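Local coordinates for putative integrase (Listeria innocua, PDB 5U96), which is a serine integrase of the site-specific recombinase type, probably binding DNA and exchanging its strands, represented by its coiled-coil domain, at residues E5-E10 with Y44-I49; A12-L17 with D37-I42. All blocks are in the same frame, centred on the assembly; numbering follows the deposited sequence.

Interaction 1 (E5-E10 with Y44-I49); sequences EKLKIE and YYEAQI
Y45 reaches from helix 28-50 to the start of helix 7-23, where K6, L7 and E10 receive it, and its path atom by atom is a worked example of how an amphipathic ring can bridge two helices near the chain termini. At the base, CB meets the isobutyl group of L7: L7 CD2 lies 3.5 Å from Y45 CB, and the two side chains run past each other in opposite directions. The bond from CA to CB of Y45 points toward the 5-10 segment, and CG stands beside the backbone N and anti to the carbonyl carbon (chi1 -72°). Along the ring, CD2 passes L7 CG, which approaches obliquely. E10 CG comes to the ring edge at CE2, near the ring plane, 3.7 Å from Y45 CE2. One face is covered by K6, whose CB sits 3.8 Å from the centroid of the Y45 ring and 29° off its normal, a CH-pi contact made with the aliphatic root of the lysine. The K6 chain crosses the ring at about a right angle, from CB over the face to CD beside the hydroxyl, with K6 CD 3.3 Å from Y45 OH, before the ammonium end leads away from the 44-49 segment. At the tip, the hydroxyl meets a water in the plane of the ring, with 2.6 Å between Y45 OH and the water oxygen. That water donates a hydrogen bond to the carboxylate of E10, with 2.9 Å from its oxygen to E10 OE2. The contact is apolar at the base and water-mediated at the tip: L7, K6 CB and E10 CG pack against carbon, while the bridging water lets the phenol hydroxyl and a carboxylate share a polar link between the helices without touching directly.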
ATOM      1  N   GLU A   5     -15.646   1.973  16.384  1.00 39.07           N
ATOM      2  CA  GLU A   5     -14.213   2.155  16.596  1.00 39.96           C
ATOM      3  C   GLU A   5     -13.374   1.637  15.429  1.00 40.26           C
ATOM      4  O   GLU A   5     -12.230   1.222  15.616  1.00 39.86           O
ATOM      5  CB  GLU A   5     -13.782   1.453  17.888  1.00 39.91           C
ATOM      6  CG  GLU A   5     -14.584   1.850  19.129  1.00 39.18           C
ATOM      7  CD  GLU A   5     -15.977   1.241  19.166  1.00 38.96           C
ATOM      8  OE1 GLU A   5     -16.310   0.444  18.265  1.00 38.84           O
ATOM      9  OE2 GLU A   5     -16.744   1.566  20.098  1.00 39.27           O
ATOM     10  N   LYS A   6     -13.939   1.673  14.226  1.00 39.10           N
ATOM     11  CA  LYS A   6     -13.237   1.203  13.035  1.00 38.86           C
ATOM     12  C   LYS A   6     -12.538   2.350  12.315  1.00 38.28           C
ATOM     13  O   LYS A   6     -11.593   2.131  11.559  1.00 38.32           O
ATOM     14  CB  LYS A   6     -14.206   0.498  12.083  1.00 37.84           C
ATOM     15  CG  LYS A   6     -14.826  -0.755  12.679  1.00 36.86           C
ATOM     16  CD  LYS A   6     -15.096  -1.826  11.633  1.00 37.20           C
ATOM     17  CE  LYS A   6     -15.170  -3.200  12.278  1.00 37.70           C
ATOM     18  NZ  LYS A   6     -16.167  -4.083  11.618  1.00 39.89           N
ATOM     19  N   LEU A   7     -12.999   3.573  12.559  1.00 38.91           N
ATOM     20  CA  LEU A   7     -12.439   4.743  11.895  1.00 38.59           C
ATOM     21  C   LEU A   7     -11.051   5.075  12.433  1.00 38.05           C
ATOM     22  O   LEU A   7     -10.180   5.520  11.684  1.00 37.17           O
ATOM     23  CB  LEU A   7     -13.367   5.948  12.057  1.00 38.54           C
ATOM     24  CG  LEU A   7     -14.682   5.854  11.281  1.00 37.71           C
ATOM     25  CD1 LEU A   7     -15.870   6.109  12.192  1.00 38.49           C
ATOM     26  CD2 LEU A   7     -14.686   6.828  10.112  1.00 37.13           C
ATOM     27  N   LYS A   8     -10.844   4.864  13.730  1.00 39.06           N
ATOM     28  CA  LYS A   8      -9.546   5.131  14.343  1.00 39.30           C
ATOM     29  C   LYS A   8      -8.479   4.206  13.772  1.00 38.27           C
ATOM     30  O   LYS A   8      -7.313   4.586  13.664  1.00 37.36           O
ATOM     31  CB  LYS A   8      -9.614   4.975  15.863  1.00 39.95           C
ATOM     32  CG  LYS A   8     -10.390   6.076  16.569  1.00 39.72           C
ATOM     33  CD  LYS A   8     -10.396   5.873  18.077  1.00 39.59           C
ATOM     34  CE  LYS A   8     -11.413   6.768  18.770  1.00 39.17           C
ATOM     35  NZ  LYS A   8     -12.804   6.464  18.338  1.00 38.27           N
ATOM     36  N   ILE A   9      -8.877   2.990  13.413  1.00 36.71           N
ATOM     37  CA  ILE A   9      -7.970   2.066  12.749  1.00 37.22           C
ATOM     38  C   ILE A   9      -7.686   2.560  11.335  1.00 35.08           C
ATOM     39  O   ILE A   9      -6.544   2.542  10.881  1.00 35.22           O
ATOM     40  CB  ILE A   9      -8.542   0.634  12.688  1.00 37.77           C
ATOM     41  CG1 ILE A   9      -8.679   0.060  14.104  1.00 38.16           C
ATOM     42  CG2 ILE A   9      -7.650  -0.253  11.820  1.00 36.14           C
ATOM     43  CD1 ILE A   9      -9.144  -1.384  14.144  1.00 37.82           C
ATOM     44  N   GLU A  10      -8.735   2.996  10.644  1.00 34.99           N
ATOM     45  CA  GLU A  10      -8.598   3.506   9.285  1.00 35.44           C
ATOM     46  C   GLU A  10      -7.715   4.750   9.261  1.00 34.48           C
ATOM     47  O   GLU A  10      -6.948   4.957   8.321  1.00 32.93           O
ATOM     48  CB  GLU A  10      -9.971   3.819   8.687  1.00 35.11           C
ATOM     49  CG  GLU A  10     -10.746   2.589   8.232  1.00 35.22           C
ATOM     50  CD  GLU A  10     -10.087   1.874   7.066  1.00 34.61           C
ATOM     51  OE1 GLU A  10      -9.351   2.530   6.300  1.00 33.62           O
ATOM     52  OE2 GLU A  10     -10.304   0.653   6.916  1.00 35.01           O
ATOM     53  N   TYR A  44     -17.938   5.406   4.280  1.00 38.72           N
ATOM     54  CA  TYR A  44     -19.062   4.534   4.607  1.00 39.70           C
ATOM     55  C   TYR A  44     -19.311   4.506   6.113  1.00 39.59           C
ATOM     56  O   TYR A  44     -20.459   4.517   6.558  1.00 39.86           O
ATOM     57  CB  TYR A  44     -18.819   3.113   4.091  1.00 40.90           C
ATOM     58  CG  TYR A  44     -20.025   2.208   4.241  1.00 41.67           C
ATOM     59  CD1 TYR A  44     -21.139   2.364   3.425  1.00 41.60           C
ATOM     60  CD2 TYR A  44     -20.055   1.203   5.199  1.00 42.37           C
ATOM     61  CE1 TYR A  44     -22.248   1.547   3.559  1.00 42.31           C
ATOM     62  CE2 TYR A  44     -21.159   0.378   5.338  1.00 43.37           C
ATOM     63  CZ  TYR A  44     -22.253   0.557   4.517  1.00 43.03           C
ATOM     64  OH  TYR A  44     -23.355  -0.258   4.654  1.00 42.83           O
ATOM     65  N   TYR A  45     -18.232   4.469   6.891  1.00 38.49           N
ATOM     66  CA  TYR A  45     -18.337   4.483   8.347  1.00 38.40           C
ATOM     67  C   TYR A  45     -19.039   5.751   8.818  1.00 37.99           C
ATOM     68  O   TYR A  45     -19.773   5.737   9.805  1.00 38.62           O
ATOM     69  CB  TYR A  45     -16.949   4.373   8.991  1.00 37.64           C
ATOM     70  CG  TYR A  45     -16.295   3.005   8.882  1.00 37.76           C
ATOM     71  CD1 TYR A  45     -17.056   1.849   8.749  1.00 38.09           C
ATOM     72  CD2 TYR A  45     -14.913   2.874   8.922  1.00 37.69           C
ATOM     73  CE1 TYR A  45     -16.458   0.606   8.655  1.00 37.92           C
ATOM     74  CE2 TYR A  45     -14.307   1.634   8.828  1.00 37.28           C
ATOM     75  CZ  TYR A  45     -15.084   0.503   8.695  1.00 37.80           C
ATOM     76  OH  TYR A  45     -14.489  -0.733   8.600  1.00 37.92           O
ATOM     77  N   GLU A  46     -18.810   6.848   8.104  1.00 38.01           N
ATOM     78  CA  GLU A  46     -19.505   8.098   8.375  1.00 38.42           C
ATOM     79  C   GLU A  46     -20.951   8.016   7.909  1.00 38.34           C
ATOM     80  O   GLU A  46     -21.865   8.479   8.591  1.00 38.19           O
ATOM     81  CB  GLU A  46     -18.801   9.265   7.681  1.00 38.90           C
ATOM     82  CG  GLU A  46     -17.530   9.732   8.373  1.00 39.19           C
ATOM     83  CD  GLU A  46     -16.600  10.494   7.445  1.00 39.94           C
ATOM     84  OE1 GLU A  46     -17.009  10.813   6.310  1.00 39.92           O
ATOM     85  OE2 GLU A  46     -15.452  10.772   7.854  1.00 39.77           O
ATOM     86  N   ALA A  47     -21.146   7.411   6.743  1.00 39.11           N
ATOM     87  CA  ALA A  47     -22.453   7.375   6.101  1.00 38.66           C
ATOM     88  C   ALA A  47     -23.429   6.443   6.814  1.00 39.13           C
ATOM     89  O   ALA A  47     -24.636   6.671   6.789  1.00 39.50           O
ATOM     90  CB  ALA A  47     -22.305   6.961   4.652  1.00 39.01           C
ATOM     91  N   GLN A  48     -22.914   5.392   7.441  1.00 39.53           N
ATOM     92  CA  GLN A  48     -23.769   4.454   8.161  1.00 41.22           C
ATOM     93  C   GLN A  48     -24.432   5.120   9.360  1.00 40.76           C
ATOM     94  O   GLN A  48     -25.542   4.756   9.748  1.00 41.44           O
ATOM     95  CB  GLN A  48     -22.974   3.233   8.622  1.00 42.63           C
ATOM     96  CG  GLN A  48     -22.838   2.151   7.569  1.00 43.60           C
ATOM     97  CD  GLN A  48     -22.437   0.816   8.164  1.00 45.35           C
ATOM     98  OE1 GLN A  48     -23.258  -0.093   8.294  1.00 47.12           O
ATOM     99  NE2 GLN A  48     -21.165   0.688   8.525  1.00 44.26           N
ATOM    100  N   ILE A  49     -23.747   6.094   9.949  1.00 39.76           N
ATOM    101  CA  ILE A  49     -24.280   6.810  11.100  1.00 39.41           C
ATOM    102  C   ILE A  49     -25.480   7.665  10.697  1.00 39.00           C
ATOM    103  O   ILE A  49     -26.384   7.897  11.501  1.00 39.59           O
ATOM    104  CB  ILE A  49     -23.199   7.695  11.755  1.00 39.03           C
ATOM    105  CG1 ILE A  49     -22.136   6.804  12.409  1.00 39.20           C
ATOM    106  CG2 ILE A  49     -23.829   8.648  12.773  1.00 39.88           C
ATOM    107  CD1 ILE A  49     -21.072   7.553  13.177  1.00 40.01           C
TER
HETATM  108  O   HOH W   1     -12.052  -1.339   8.070  1.00 38.60           O

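Interaction 2 (A12-L17 with D37-I42); sequences AKKKRL and DIDAQI
Helix segments 12-17 and 37-42 run antiparallel, their N-to-C directions 156° apart and their axes 10.2 Å from each other at closest approach. They are the two arms of the helical hairpin that forms the integrase's coiled-coil domain, and this is its middle. I38 takes the central place. Its two branches meet different neighbours: CG2 faces the root of K14, 4.0 Å from K14 CB, whereas CD1 points along a different direction, roughly at right angles, to lie 3.7 Å from L17 CD2. CD1 also comes against the backbone of the facing helix, 3.5 Å from K13 O. L17 continues this apolar seam onto L31, M34 and M35, while I22 of the second subunit packs on K13, L17 and I38, so the hairpin core is also part of the dimer interface. K14 borders the seam on another flank. Its CG stands opposite the backbone N (chi1 -162°) and the chain stays extended through CD, until a bend at chi4 turns the ammonium to D39. The two side chains meet at about a right angle in a salt bridge; the 2.4 Å modelled between K14 NZ and D39 OD1 is implausibly short, and its exact length is doubtful. Before that bend, K14 CD passes I42 CD1 at 4.2 Å.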
ATOM      1  N   ALA A  12      -5.359   5.275  11.445  1.00 34.93           N
ATOM      2  CA  ALA A  12      -4.035   4.704  11.639  1.00 34.02           C
ATOM      3  C   ALA A  12      -3.557   4.112  10.321  1.00 33.55           C
ATOM      4  O   ALA A  12      -2.386   4.222   9.971  1.00 33.31           O
ATOM      5  CB  ALA A  12      -4.056   3.649  12.730  1.00 34.64           C
ATOM      6  N   LYS A  13      -4.475   3.490   9.586  1.00 33.49           N
ATOM      7  CA  LYS A  13      -4.161   2.973   8.260  1.00 33.03           C
ATOM      8  C   LYS A  13      -3.878   4.122   7.299  1.00 33.92           C
ATOM      9  O   LYS A  13      -3.113   3.968   6.346  1.00 33.49           O
ATOM     10  CB  LYS A  13      -5.307   2.105   7.727  1.00 33.41           C
ATOM     11  CG  LYS A  13      -5.386   0.718   8.357  1.00 33.27           C
ATOM     12  CD  LYS A  13      -6.564  -0.098   7.827  1.00 33.42           C
ATOM     13  CE  LYS A  13      -6.503  -0.290   6.316  1.00 33.61           C
ATOM     14  NZ  LYS A  13      -7.533  -1.249   5.827  1.00 34.47           N
ATOM     15  N   LYS A  14      -4.493   5.273   7.554  1.00 34.23           N
ATOM     16  CA  LYS A  14      -4.282   6.452   6.721  1.00 34.18           C
ATOM     17  C   LYS A  14      -2.969   7.141   7.074  1.00 33.69           C
ATOM     18  O   LYS A  14      -2.235   7.578   6.188  1.00 33.87           O
ATOM     19  CB  LYS A  14      -5.442   7.439   6.868  1.00 34.48           C
ATOM     20  CG  LYS A  14      -5.523   8.458   5.738  1.00 35.28           C
ATOM     21  CD  LYS A  14      -6.579   9.522   5.998  1.00 36.45           C
ATOM     22  CE  LYS A  14      -6.674  10.502   4.838  1.00 37.39           C
ATOM     23  NZ  LYS A  14      -8.038  10.555   4.248  1.00 38.23           N
ATOM     24  N   LYS A  15      -2.681   7.243   8.370  1.00 33.43           N
ATOM     25  CA  LYS A  15      -1.448   7.876   8.836  1.00 34.16           C
ATOM     26  C   LYS A  15      -0.229   7.173   8.263  1.00 34.38           C
ATOM     27  O   LYS A  15       0.602   7.796   7.602  1.00 34.47           O
ATOM     28  CB  LYS A  15      -1.365   7.867  10.365  1.00 33.69           C
ATOM     29  CG  LYS A  15      -0.001   8.303  10.904  1.00 34.39           C
ATOM     30  CD  LYS A  15       0.101   8.162  12.409  1.00 34.91           C
ATOM     31  CE  LYS A  15       1.534   8.381  12.876  1.00 35.71           C
ATOM     32  NZ  LYS A  15       2.422   7.228  12.547  1.00 36.12           N
ATOM     33  N   ARG A  16      -0.130   5.878   8.548  1.00 33.26           N
ATOM     34  CA  ARG A  16       0.988   5.054   8.102  1.00 33.80           C
ATOM     35  C   ARG A  16       1.262   5.300   6.627  1.00 34.36           C
ATOM     36  O   ARG A  16       2.399   5.522   6.217  1.00 33.33           O
ATOM     37  CB  ARG A  16       0.689   3.573   8.342  1.00 33.73           C
ATOM     38  CG  ARG A  16       0.389   3.221   9.794  1.00 33.17           C
ATOM     39  CD  ARG A  16       1.639   2.812  10.534  1.00 33.87           C
ATOM     40  NE  ARG A  16       2.185   1.563  10.018  1.00 33.44           N
ATOM     41  CZ  ARG A  16       3.417   1.131  10.257  1.00 32.88           C
ATOM     42  NH1 ARG A  16       4.249   1.847  11.000  1.00 33.32           N
ATOM     43  NH2 ARG A  16       3.821  -0.017   9.742  1.00 33.43           N
ATOM     44  N   LEU A  17       0.192   5.284   5.843  1.00 33.86           N
ATOM     45  CA  LEU A  17       0.273   5.540   4.415  1.00 34.92           C
ATOM     46  C   LEU A  17       0.825   6.932   4.132  1.00 34.33           C
ATOM     47  O   LEU A  17       1.609   7.117   3.201  1.00 34.48           O
ATOM     48  CB  LEU A  17      -1.107   5.380   3.778  1.00 34.72           C
ATOM     49  CG  LEU A  17      -1.202   5.547   2.261  1.00 35.80           C
ATOM     50  CD1 LEU A  17      -0.301   4.548   1.554  1.00 36.10           C
ATOM     51  CD2 LEU A  17      -2.649   5.395   1.805  1.00 36.97           C
ATOM     52  N   ASP A  37      -9.113   3.662  -1.595  1.00 38.42           N
ATOM     53  CA  ASP A  37      -9.833   2.636  -0.852  1.00 37.61           C
ATOM     54  C   ASP A  37      -9.951   3.014   0.620  1.00 37.13           C
ATOM     55  O   ASP A  37     -10.988   2.795   1.244  1.00 37.73           O
ATOM     56  CB  ASP A  37      -9.132   1.283  -0.989  1.00 37.78           C
ATOM     57  CG  ASP A  37      -9.046   0.813  -2.428  1.00 37.53           C
ATOM     58  OD1 ASP A  37      -9.986   1.087  -3.203  1.00 37.75           O
ATOM     59  OD2 ASP A  37      -8.037   0.170  -2.784  1.00 37.76           O
ATOM     60  N   ILE A  38      -8.882   3.583   1.170  1.00 37.18           N
ATOM     61  CA  ILE A  38      -8.863   3.968   2.576  1.00 37.21           C
ATOM     62  C   ILE A  38      -9.809   5.139   2.845  1.00 37.39           C
ATOM     63  O   ILE A  38     -10.559   5.118   3.818  1.00 37.51           O
ATOM     64  CB  ILE A  38      -7.435   4.338   3.037  1.00 36.75           C
ATOM     65  CG1 ILE A  38      -6.597   3.066   3.208  1.00 35.93           C
ATOM     66  CG2 ILE A  38      -7.482   5.122   4.343  1.00 35.70           C
ATOM     67  CD1 ILE A  38      -5.142   3.318   3.549  1.00 34.88           C
ATOM     68  N   ASP A  39      -9.770   6.157   1.989  1.00 37.63           N
ATOM     69  CA  ASP A  39     -10.670   7.301   2.126  1.00 37.91           C
ATOM     70  C   ASP A  39     -12.128   6.869   2.006  1.00 37.80           C
ATOM     71  O   ASP A  39     -12.989   7.346   2.746  1.00 38.19           O
ATOM     72  CB  ASP A  39     -10.362   8.369   1.072  1.00 37.69           C
ATOM     73  CG  ASP A  39      -9.071   9.115   1.351  1.00 37.64           C
ATOM     74  OD1 ASP A  39      -8.592   9.078   2.502  1.00 37.87           O
ATOM     75  OD2 ASP A  39      -8.540   9.752   0.417  1.00 37.78           O
ATOM     76  N   ALA A  40     -12.398   5.966   1.069  1.00 38.01           N
ATOM     77  CA  ALA A  40     -13.754   5.486   0.828  1.00 38.33           C
ATOM     78  C   ALA A  40     -14.312   4.743   2.037  1.00 38.61           C
ATOM     79  O   ALA A  40     -15.477   4.912   2.392  1.00 38.65           O
ATOM     80  CB  ALA A  40     -13.781   4.586  -0.394  1.00 38.93           C
ATOM     81  N   GLN A  41     -13.480   3.918   2.664  1.00 38.23           N
ATOM     82  CA  GLN A  41     -13.913   3.139   3.819  1.00 38.46           C
ATOM     83  C   GLN A  41     -14.253   4.054   4.990  1.00 37.88           C
ATOM     84  O   GLN A  41     -15.142   3.752   5.786  1.00 38.13           O
ATOM     85  CB  GLN A  41     -12.834   2.132   4.226  1.00 37.89           C
ATOM     86  CG  GLN A  41     -13.249   1.203   5.357  1.00 38.02           C
ATOM     87  CD  GLN A  41     -14.596   0.552   5.114  1.00 37.80           C
ATOM     88  OE1 GLN A  41     -15.598   0.933   5.718  1.00 37.99           O
ATOM     89  NE2 GLN A  41     -14.630  -0.429   4.223  1.00 38.76           N
ATOM     90  N   ILE A  42     -13.543   5.172   5.092  1.00 37.41           N
ATOM     91  CA  ILE A  42     -13.859   6.188   6.087  1.00 37.74           C
ATOM     92  C   ILE A  42     -15.217   6.809   5.782  1.00 38.13           C
ATOM     93  O   ILE A  42     -15.954   7.197   6.688  1.00 37.82           O
ATOM     94  CB  ILE A  42     -12.790   7.301   6.130  1.00 37.51           C
ATOM     95  CG1 ILE A  42     -11.443   6.729   6.580  1.00 36.32           C
ATOM     96  CG2 ILE A  42     -13.232   8.429   7.057  1.00 38.20           C
ATOM     97  CD1 ILE A  42     -10.285   7.700   6.444  1.00 36.37           C
TER

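In the fold
Interactions 1 and 2 are neighbouring stretches of one antiparallel pair, helix 7-23 against helix 28-50, with centres about 11 Å apart. E10 and L7 join them. The carboxylate of E10, which interaction 1 ties to a water, packs against interaction 2, with E10 OE2 3.4 Å from Q41 CG and E10 OE1 3.7 Å from I38 CG2. L7 CD2 likewise packs 3.7 Å from I42 O. Interaction 2 sits almost at the centre of the chain and is within reach of the second subunit, whereas interaction 1, about 10 Å from that centre, touches no other chain of the assembly. The hairpin thus passes from a dimer-facing middle to a terminal end held by contacts within one chain.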